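Local structure of hypothetical protein (Parabacteroides merdae, 4OO3) at residues I243-W251 and S432-T441; S117-S125 and Q212-H222. The protein is of unknown function but is probably a nucleotide-dependent oxidoreductase, joining an NAD-binding Rossmann domain to a C-terminal putative oxidoreductase domain. All coordinates share one frame; numbering follows the deposited sequence.

Interaction 2 comes first along the chain and closes before interaction 1 opens. It is the buried one: the loop between strand 114-117 of the parallel Rossmann sheet and helix 125-140 meets the turns leading into helix 220-231, so the two domains touch there. Interaction 1 lies within the C-terminal part, where the last helix, 419-439, crosses strand 243-255 at the rim of the nine-stranded mixed sheet. Their centres are about 14 Å apart, and they meet directly through a salt bridge from Arg250 to Glu214 and a probable hydrogen bond between Asp435 and Ser125. The final helix thus joins the sheet edge to the interface between domains.

Interaction 1 of 2, residues I243-W251 and S432-T441; sequences IELIDANRW and SALDMAKAKT
Lys440 reaches across to the strand from just past the end of the last helix and sets its ammonium group among three oxygens of strand 243-251. Its NZ lies 2.6 Å from Asp247 OD1, a salt bridge received on the syn lone pair of that carboxylate oxygen. Asn249 OD1 takes a second hydrogen bond from the same NZ at 3.0 Å, the donor standing 39° out of the carbonyl plane. A weak third bond goes to Ala248 O. The lysine chain is extended beyond CG, which gives it the length to span the gap.

Next to this polar corner the packing is apolar and close. Ala248 CB sits over the helix backbone, 4.0 Å from Ala437 CB and 3.9 Å from Met436 CG. Met436, a selenomethionine, runs alongside the strand: its CG is anti to the backbone N (chi1 170°), and a bend at chi3 lays SE 3.6 Å from Asp247 CA. Farther along, Leu245 CD2 touches Ala433 CB at 3.6 Å, while its other branch, CD1, presses on Ser432 CB. Arg250 flanks the other end, its CD resting 3.7 Å from Ala437 CB. Lys438 CE covers one face of the guanidinium, offset toward its rim; the charge itself is paired with Glu214, and Tyr285 adds a cation-pi contact.

Ile246 and Asp247 both face Val291 of strand 282-294, a classic beta bulge. This irregularity places two successive residues with their CB atoms turned from the helix, and Leu245 and Ala248 on either side of them turned to it. The whole is a helix laid across the edge strand of a mixed sheet, axes 74° apart, with Ala248 and Ala437 near the crossing, within the putative oxidoreductase C-terminal domain.

Interaction 2 of 2, residues S117-S125 and Q212-H222; sequences SDKPMAINS and QGEGIVDVTTH
The His222 imidazole has the aliphatic chain of Lys119 over one face, with CD 3.2 Å from NE2 and CG near CE1; the two side chains cross at about a right angle. The carboxylate of Asp218 is the second flat group. Lys119 NZ meets its OD1 on the syn side at 2.7 Å, 33° out of plane, in a salt bridge, whereas Gln212 NE2 donates to OD2 from above, 52° out of that plane. Two grips on separate oxygens should fix the rotation of the carboxylate.

Asp118-Lys119-Pro120, with its cis peptide before the proline, resembles the Glu-Lys-Pro signature of the Gfo/Idh/MocA family of Rossmann oxidoreductases. Asp218 and His222, four residues apart, likewise recall that family's Asp and His motif. In relatives these elements come together at the cofactor and substrate cleft, so this is probably the active-site region here.

Lys119 gets between its two partners by folding: CG sits between the backbone N and the carbonyl carbon (chi1 45°), and bends at chi2 and chi3 carry CD over the NE2 side of the imidazole and NZ to the aspartate. Its CB also packs on Thr221 CG2 at 3.7 Å. Pro120 follows, resting CB 3.5 Å from Val217 O. Asp118 OD2 is hydrogen-bonded to His23 ND1, outside the two segments, and Met149 touches both Lys119 and Thr221.

At the far end Ile123 packs against Gly213, and its CB touches Val217 CG2. Gly213, with positive phi just after helix 209-212, brings its CA to 3.9 Å from Ile123 CG2. Two waters stitch the backbones together: one donates to Ala122 O and Val217 O, and the other accepts from Glu214 N while donating to Ile123 O at 2.9 Å.

Interaction 1 of 2, residues I243-W251 and S432-T441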
loop_
_atom_site.group_PDB
_atom_site.type_symbol
_atom_site.label_atom_id
_atom_site.label_comp_id
_atom_site.label_asym_id
_atom_site.label_seq_id
_atom_site.Cartn_x
_atom_site.Cartn_y
_atom_site.Cartn_z
ATOM N N ILE A 243 12.138 16.797 0.549
ATOM C CA ILE A 243 11.060 16.650 -0.421
ATOM C C ILE A 243 10.656 17.999 -0.987
ATOM O O ILE A 243 10.306 18.913 -0.247
ATOM C CB ILE A 243 9.807 15.985 0.196
ATOM C CG1 ILE A 243 10.143 14.613 0.788
ATOM C CG2 ILE A 243 8.702 15.852 -0.843
ATOM C CD1 ILE A 243 10.548 13.566 -0.234
ATOM N N GLU A 244 10.693 18.093 -2.310
ATOM C CA GLU A 244 10.219 19.255 -3.037
ATOM C C GLU A 244 9.256 18.762 -4.103
ATOM O O GLU A 244 9.641 17.980 -4.974
ATOM C CB GLU A 244 11.395 19.983 -3.701
ATOM C CG GLU A 244 11.022 21.295 -4.387
ATOM C CD GLU A 244 12.121 21.845 -5.293
ATOM O OE1 GLU A 244 13.263 21.340 -5.271
ATOM O OE2 GLU A 244 11.833 22.796 -6.043
ATOM N N LEU A 245 8.007 19.212 -4.053
ATOM C CA LEU A 245 7.062 18.841 -5.102
ATOM C C LEU A 245 7.282 19.712 -6.316
ATOM O O LEU A 245 7.477 20.919 -6.198
ATOM C CB LEU A 245 5.609 18.935 -4.636
ATOM C CG LEU A 245 5.171 17.709 -3.840
ATOM C CD1 LEU A 245 5.450 17.899 -2.357
ATOM C CD2 LEU A 245 3.705 17.419 -4.085
ATOM N N ILE A 246 7.241 19.077 -7.480
ATOM C CA ILE A 246 7.501 19.734 -8.741
ATOM C C ILE A 246 6.203 19.881 -9.530
ATOM O O ILE A 246 5.884 20.970 -9.993
ATOM C CB ILE A 246 8.533 18.931 -9.553
ATOM C CG1 ILE A 246 9.834 18.774 -8.753
ATOM C CG2 ILE A 246 8.791 19.580 -10.904
ATOM C CD1 ILE A 246 10.505 20.075 -8.363
ATOM N N ASP A 247 5.449 18.795 -9.681
ATOM C CA ASP A 247 4.213 18.843 -10.452
ATOM C C ASP A 247 3.231 17.782 -9.983
ATOM O O ASP A 247 3.634 16.745 -9.445
ATOM C CB ASP A 247 4.513 18.649 -11.938
ATOM C CG ASP A 247 3.338 19.012 -12.832
ATOM O OD1 ASP A 247 2.501 19.850 -12.436
ATOM O OD2 ASP A 247 3.256 18.459 -13.947
ATOM N N ALA A 248 1.944 18.047 -10.187
ATOM C CA ALA A 248 0.912 17.105 -9.805
ATOM C C ALA A 248 -0.354 17.319 -10.613
ATOM O O ALA A 248 -0.726 18.456 -10.905
ATOM C CB ALA A 248 0.619 17.224 -8.314
ATOM N N ASN A 249 -1.008 16.218 -10.976
ATOM C CA ASN A 249 -2.272 16.266 -11.695
ATOM C C ASN A 249 -3.270 15.278 -11.118
ATOM O O ASN A 249 -2.886 14.262 -10.533
ATOM C CB ASN A 249 -2.057 15.979 -13.178
ATOM C CG ASN A 249 -1.159 17.004 -13.838
ATOM O OD1 ASN A 249 -1.603 18.097 -14.191
ATOM N ND2 ASN A 249 0.106 16.669 -13.995
ATOM N N ARG A 250 -4.548 15.606 -11.275
ATOM C CA ARG A 250 -5.642 14.741 -10.877
ATOM C C ARG A 250 -6.699 14.773 -11.969
ATOM O O ARG A 250 -6.948 15.815 -12.570
ATOM C CB ARG A 250 -6.231 15.203 -9.544
ATOM C CG ARG A 250 -6.675 16.660 -9.515
ATOM C CD ARG A 250 -7.018 17.096 -8.099
ATOM N NE ARG A 250 -8.360 16.677 -7.700
ATOM C CZ ARG A 250 -9.476 17.357 -7.968
ATOM N NH1 ARG A 250 -9.444 18.488 -8.655
ATOM N NH2 ARG A 250 -10.645 16.888 -7.561
ATOM N N TRP A 251 -7.303 13.627 -12.248
ATOM C CA TRP A 251 -8.332 13.564 -13.274
ATOM C C TRP A 251 -9.301 12.432 -12.986
ATOM O O TRP A 251 -9.092 11.640 -12.060
ATOM C CB TRP A 251 -7.721 13.458 -14.683
ATOM C CG TRP A 251 -6.942 12.206 -14.978
ATOM C CD1 TRP A 251 -7.394 11.084 -15.627
ATOM C CD2 TRP A 251 -5.567 11.960 -14.664
ATOM N NE1 TRP A 251 -6.385 10.157 -15.723
ATOM C CE2 TRP A 251 -5.254 10.671 -15.143
ATOM C CE3 TRP A 251 -4.567 12.708 -14.029
ATOM C CZ2 TRP A 251 -3.981 10.110 -14.994
ATOM C CZ3 TRP A 251 -3.311 12.153 -13.885
ATOM C CH2 TRP A 251 -3.027 10.864 -14.363
ATOM N N SER A 432 0.504 16.833 -0.097
ATOM C CA SER A 432 0.994 18.055 -0.749
ATOM C C SER A 432 0.685 18.067 -2.243
ATOM O O SER A 432 0.384 19.118 -2.811
ATOM C CB SER A 432 2.503 18.216 -0.547
ATOM O OG SER A 432 2.802 18.451 0.815
ATOM N N ALA A 433 0.768 16.899 -2.873
ATOM C CA ALA A 433 0.471 16.766 -4.294
ATOM C C ALA A 433 -1.009 17.025 -4.568
ATOM O O ALA A 433 -1.359 17.634 -5.581
ATOM C CB ALA A 433 0.877 15.385 -4.793
ATOM N N LEU A 434 -1.877 16.573 -3.665
ATOM C CA LEU A 434 -3.308 16.837 -3.811
ATOM C C LEU A 434 -3.575 18.334 -3.883
ATOM O O LEU A 434 -4.332 18.790 -4.726
ATOM C CB LEU A 434 -4.106 16.220 -2.663
ATOM C CG LEU A 434 -5.620 16.446 -2.694
ATOM C CD1 LEU A 434 -6.235 15.839 -3.948
ATOM C CD2 LEU A 434 -6.267 15.878 -1.445
ATOM N N ASP A 435 -2.948 19.090 -2.989
ATOM C CA ASP A 435 -3.086 20.553 -2.960
ATOM C C ASP A 435 -2.553 21.222 -4.230
ATOM O O ASP A 435 -3.205 22.097 -4.794
ATOM C CB ASP A 435 -2.378 21.130 -1.728
ATOM C CG ASP A 435 -3.110 20.815 -0.431
ATOM O OD1 ASP A 435 -4.294 20.413 -0.485
ATOM O OD2 ASP A 435 -2.503 20.975 0.651
HETATM N N MSE A 436 -1.368 20.807 -4.669
HETATM C CA MSE A 436 -0.772 21.314 -5.909
HETATM C C MSE A 436 -1.670 20.993 -7.075
HETATM O O MSE A 436 -1.962 21.862 -7.897
HETATM C CB MSE A 436 0.610 20.683 -6.099
HETATM C CG MSE A 436 1.196 20.977 -7.478
HETATM SE SE MSE A 436 3.121 20.570 -7.466
HETATM C CE MSE A 436 3.685 22.160 -6.452
ATOM N N ALA A 437 -2.131 19.746 -7.147
ATOM C CA ALA A 437 -3.027 19.315 -8.218
ATOM C C ALA A 437 -4.313 20.131 -8.238
ATOM O O ALA A 437 -4.831 20.448 -9.303
ATOM C CB ALA A 437 -3.347 17.835 -8.074
ATOM N N LYS A 438 -4.813 20.478 -7.057
ATOM C CA LYS A 438 -6.052 21.247 -6.930
ATOM C C LYS A 438 -5.885 22.741 -7.185
ATOM O O LYS A 438 -6.870 23.435 -7.411
ATOM C CB LYS A 438 -6.675 21.037 -5.543
ATOM C CG LYS A 438 -7.415 19.719 -5.413
ATOM C CD LYS A 438 -8.276 19.674 -4.167
ATOM C CE LYS A 438 -9.276 18.535 -4.255
ATOM N NZ LYS A 438 -10.135 18.477 -3.042
ATOM N N ALA A 439 -4.650 23.234 -7.126
ATOM C CA ALA A 439 -4.361 24.651 -7.362
ATOM C C ALA A 439 -4.296 24.996 -8.857
ATOM O O ALA A 439 -4.321 26.168 -9.225
ATOM C CB ALA A 439 -3.063 25.039 -6.668
ATOM N N LYS A 440 -4.211 23.979 -9.711
ATOM C CA LYS A 440 -4.253 24.178 -11.160
ATOM C C LYS A 440 -5.666 24.421 -11.696
ATOM O O LYS A 440 -5.821 24.956 -12.791
ATOM C CB LYS A 440 -3.694 22.955 -11.879
ATOM C CG LYS A 440 -2.227 22.677 -11.636
ATOM C CD LYS A 440 -1.761 21.602 -12.595
ATOM C CE LYS A 440 -0.269 21.387 -12.510
ATOM N NZ LYS A 440 0.169 20.371 -13.500
ATOM N N THR A 441 -6.683 24.013 -10.935
ATOM C CA THR A 441 -8.074 23.996 -11.414
ATOM C C THR A 441 -8.594 25.405 -11.749
ATOM O O THR A 441 -9.032 26.159 -10.877
ATOM C CB THR A 441 -9.026 23.306 -10.395
ATOM O OG1 THR A 441 -8.315 22.306 -9.655
ATOM C CG2 THR A 441 -10.205 22.646 -11.105
#

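Interaction 2 of 2, residues S117-S125 and Q212-H222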
loop_
_atom_site.group_PDB
_atom_site.type_symbol
_atom_site.label_atom_id
_atom_site.label_comp_id
_atom_site.label_asym_id
_atom_site.label_seq_id
_atom_site.Cartn_x
_atom_site.Cartn_y
_atom_site.Cartn_z
ATOM N N SER A 117 -3.021 0.279 10.815
ATOM C CA SER A 117 -3.983 0.806 9.862
ATOM C C SER A 117 -3.540 0.487 8.456
ATOM O O SER A 117 -2.361 0.575 8.132
ATOM C CB SER A 117 -4.099 2.320 10.016
ATOM O OG SER A 117 -4.851 2.882 8.953
ATOM N N ASP A 118 -4.492 0.127 7.611
ATOM C CA ASP A 118 -4.253 0.112 6.188
ATOM C C ASP A 118 -3.941 1.538 5.716
ATOM O O ASP A 118 -4.266 2.526 6.386
ATOM C CB ASP A 118 -5.485 -0.406 5.450
ATOM C CG ASP A 118 -5.158 -0.930 4.060
ATOM O OD1 ASP A 118 -3.961 -0.946 3.679
ATOM O OD2 ASP A 118 -6.102 -1.345 3.357
ATOM N N LYS A 119 -3.284 1.639 4.574
ATOM C CA LYS A 119 -3.142 2.921 3.896
ATOM C C LYS A 119 -4.481 3.391 3.314
ATOM O O LYS A 119 -5.394 2.586 3.118
ATOM C CB LYS A 119 -2.083 2.835 2.790
ATOM C CG LYS A 119 -2.162 1.591 1.898
ATOM C CD LYS A 119 -2.607 1.876 0.479
ATOM C CE LYS A 119 -4.087 2.161 0.371
ATOM N NZ LYS A 119 -4.559 1.836 -0.994
ATOM N N PRO A 120 -4.625 4.705 3.063
ATOM C CA PRO A 120 -3.780 5.816 3.480
ATOM C C PRO A 120 -4.236 6.356 4.829
ATOM O O PRO A 120 -5.439 6.554 5.038
ATOM C CB PRO A 120 -4.029 6.863 2.391
ATOM C CG PRO A 120 -5.421 6.609 1.943
ATOM C CD PRO A 120 -5.721 5.156 2.178
HETATM N N MSE A 121 -3.283 6.601 5.725
HETATM C CA MSE A 121 -3.569 7.151 7.066
HETATM C C MSE A 121 -3.877 8.621 7.047
HETATM O O MSE A 121 -4.313 9.170 8.055
HETATM C CB MSE A 121 -2.392 6.867 8.008
HETATM C CG MSE A 121 -2.250 5.359 8.196
HETATM SE SE MSE A 121 -1.234 4.971 9.839
HETATM C CE MSE A 121 0.491 5.641 9.193
ATOM N N ALA A 122 -3.644 9.279 5.914
ATOM C CA ALA A 122 -4.102 10.657 5.701
ATOM C C ALA A 122 -4.416 10.863 4.223
ATOM O O ALA A 122 -3.684 10.350 3.372
ATOM C CB ALA A 122 -3.055 11.657 6.167
ATOM N N ILE A 123 -5.493 11.609 3.938
ATOM C CA ILE A 123 -5.975 11.850 2.566
ATOM C C ILE A 123 -5.959 13.326 2.131
ATOM O O ILE A 123 -6.429 13.658 1.041
ATOM C CB ILE A 123 -7.408 11.301 2.360
ATOM C CG1 ILE A 123 -8.424 12.049 3.231
ATOM C CG2 ILE A 123 -7.456 9.814 2.641
ATOM C CD1 ILE A 123 -9.862 11.634 2.978
ATOM N N ASN A 124 -5.440 14.195 2.993
ATOM C CA ASN A 124 -5.262 15.611 2.693
ATOM C C ASN A 124 -4.381 16.285 3.751
ATOM O O ASN A 124 -4.008 15.663 4.754
ATOM C CB ASN A 124 -6.611 16.340 2.557
ATOM C CG ASN A 124 -7.512 16.157 3.762
ATOM O OD1 ASN A 124 -7.071 16.192 4.909
ATOM N ND2 ASN A 124 -8.792 15.979 3.504
ATOM N N SER A 125 -4.048 17.552 3.518
ATOM C CA SER A 125 -3.136 18.282 4.396
ATOM C C SER A 125 -3.663 18.449 5.808
ATOM O O SER A 125 -2.896 18.391 6.757
ATOM C CB SER A 125 -2.787 19.641 3.797
ATOM O OG SER A 125 -1.985 19.436 2.650
ATOM N N GLN A 212 -13.045 7.830 0.484
ATOM C CA GLN A 212 -11.997 6.908 0.086
ATOM C C GLN A 212 -10.653 7.626 0.004
ATOM O O GLN A 212 -9.616 7.026 0.252
ATOM C CB GLN A 212 -12.356 6.264 -1.258
ATOM C CG GLN A 212 -11.303 5.336 -1.841
ATOM C CD GLN A 212 -10.930 4.177 -0.930
ATOM O OE1 GLN A 212 -11.750 3.676 -0.157
ATOM N NE2 GLN A 212 -9.687 3.732 -1.037
ATOM N N GLY A 213 -10.683 8.915 -0.321
ATOM C CA GLY A 213 -9.485 9.657 -0.704
ATOM C C GLY A 213 -9.379 9.734 -2.219
ATOM O O GLY A 213 -9.916 8.883 -2.933
ATOM N N GLU A 214 -8.698 10.756 -2.721
ATOM C CA GLU A 214 -8.509 10.887 -4.164
ATOM C C GLU A 214 -7.512 9.851 -4.659
ATOM O O GLU A 214 -6.716 9.330 -3.887
ATOM C CB GLU A 214 -8.022 12.292 -4.528
ATOM C CG GLU A 214 -9.034 13.394 -4.238
ATOM C CD GLU A 214 -9.202 14.396 -5.377
ATOM O OE1 GLU A 214 -8.492 14.295 -6.408
ATOM O OE2 GLU A 214 -10.060 15.302 -5.231
ATOM N N GLY A 215 -7.537 9.571 -5.955
ATOM C CA GLY A 215 -6.564 8.640 -6.538
ATOM C C GLY A 215 -5.119 9.010 -6.226
ATOM O O GLY A 215 -4.280 8.144 -5.963
ATOM N N ILE A 216 -4.847 10.311 -6.233
ATOM C CA ILE A 216 -3.503 10.834 -6.034
ATOM C C ILE A 216 -2.956 10.632 -4.601
ATOM O O ILE A 216 -1.759 10.793 -4.380
ATOM C CB ILE A 216 -3.441 12.326 -6.471
ATOM C CG1 ILE A 216 -2.000 12.810 -6.638
ATOM C CG2 ILE A 216 -4.184 13.227 -5.491
ATOM C CD1 ILE A 216 -1.912 14.205 -7.215
ATOM N N VAL A 217 -3.807 10.264 -3.640
ATOM C CA VAL A 217 -3.357 10.062 -2.247
ATOM C C VAL A 217 -3.506 8.616 -1.758
ATOM O O VAL A 217 -3.110 8.295 -0.639
ATOM C CB VAL A 217 -4.090 11.010 -1.255
ATOM C CG1 VAL A 217 -4.073 12.444 -1.767
ATOM C CG2 VAL A 217 -5.522 10.556 -0.979
ATOM N N ASP A 218 -4.057 7.755 -2.605
ATOM C CA ASP A 218 -4.459 6.409 -2.208
ATOM C C ASP A 218 -3.380 5.388 -2.617
ATOM O O ASP A 218 -2.462 5.130 -1.854
ATOM C CB ASP A 218 -5.843 6.112 -2.801
ATOM C CG ASP A 218 -6.387 4.754 -2.405
ATOM O OD1 ASP A 218 -5.814 4.139 -1.477
ATOM O OD2 ASP A 218 -7.402 4.318 -3.016
ATOM N N VAL A 219 -3.461 4.834 -3.821
ATOM C CA VAL A 219 -2.482 3.836 -4.269
ATOM C C VAL A 219 -1.083 4.441 -4.383
ATOM O O VAL A 219 -0.107 3.718 -4.249
ATOM C CB VAL A 219 -2.922 3.177 -5.605
ATOM C CG1 VAL A 219 -1.787 2.424 -6.299
ATOM C CG2 VAL A 219 -4.087 2.238 -5.354
ATOM N N THR A 220 -0.988 5.757 -4.616
ATOM C CA THR A 220 0.315 6.447 -4.675
ATOM C C THR A 220 1.119 6.253 -3.388
ATOM O O THR A 220 2.353 6.307 -3.393
ATOM C CB THR A 220 0.166 7.972 -4.867
ATOM O OG1 THR A 220 -0.680 8.498 -3.836
ATOM C CG2 THR A 220 -0.419 8.312 -6.237
ATOM N N THR A 221 0.417 6.083 -2.278
ATOM C CA THR A 221 1.058 5.756 -1.006
ATOM C C THR A 221 2.064 4.620 -1.211
ATOM O O THR A 221 3.234 4.769 -0.888
ATOM C CB THR A 221 -0.007 5.394 0.047
ATOM O OG1 THR A 221 -0.821 6.544 0.291
ATOM C CG2 THR A 221 0.614 4.953 1.364
ATOM N N HIS A 222 1.608 3.509 -1.789
ATOM C CA HIS A 222 2.497 2.385 -2.108
ATOM C C HIS A 222 3.687 2.810 -2.970
ATOM O O HIS A 222 4.816 2.380 -2.724
ATOM C CB HIS A 222 1.754 1.288 -2.867
ATOM C CG HIS A 222 0.698 0.591 -2.072
ATOM N ND1 HIS A 222 0.922 0.086 -0.809
ATOM C CD2 HIS A 222 -0.586 0.288 -2.375
ATOM C CE1 HIS A 222 -0.181 -0.488 -0.362
ATOM N NE2 HIS A 222 -1.112 -0.378 -1.294
HETATM O O HOH W 1 -1.893 9.754 1.266
HETATM O O HOH W 2 -8.243 12.935 -1.053
#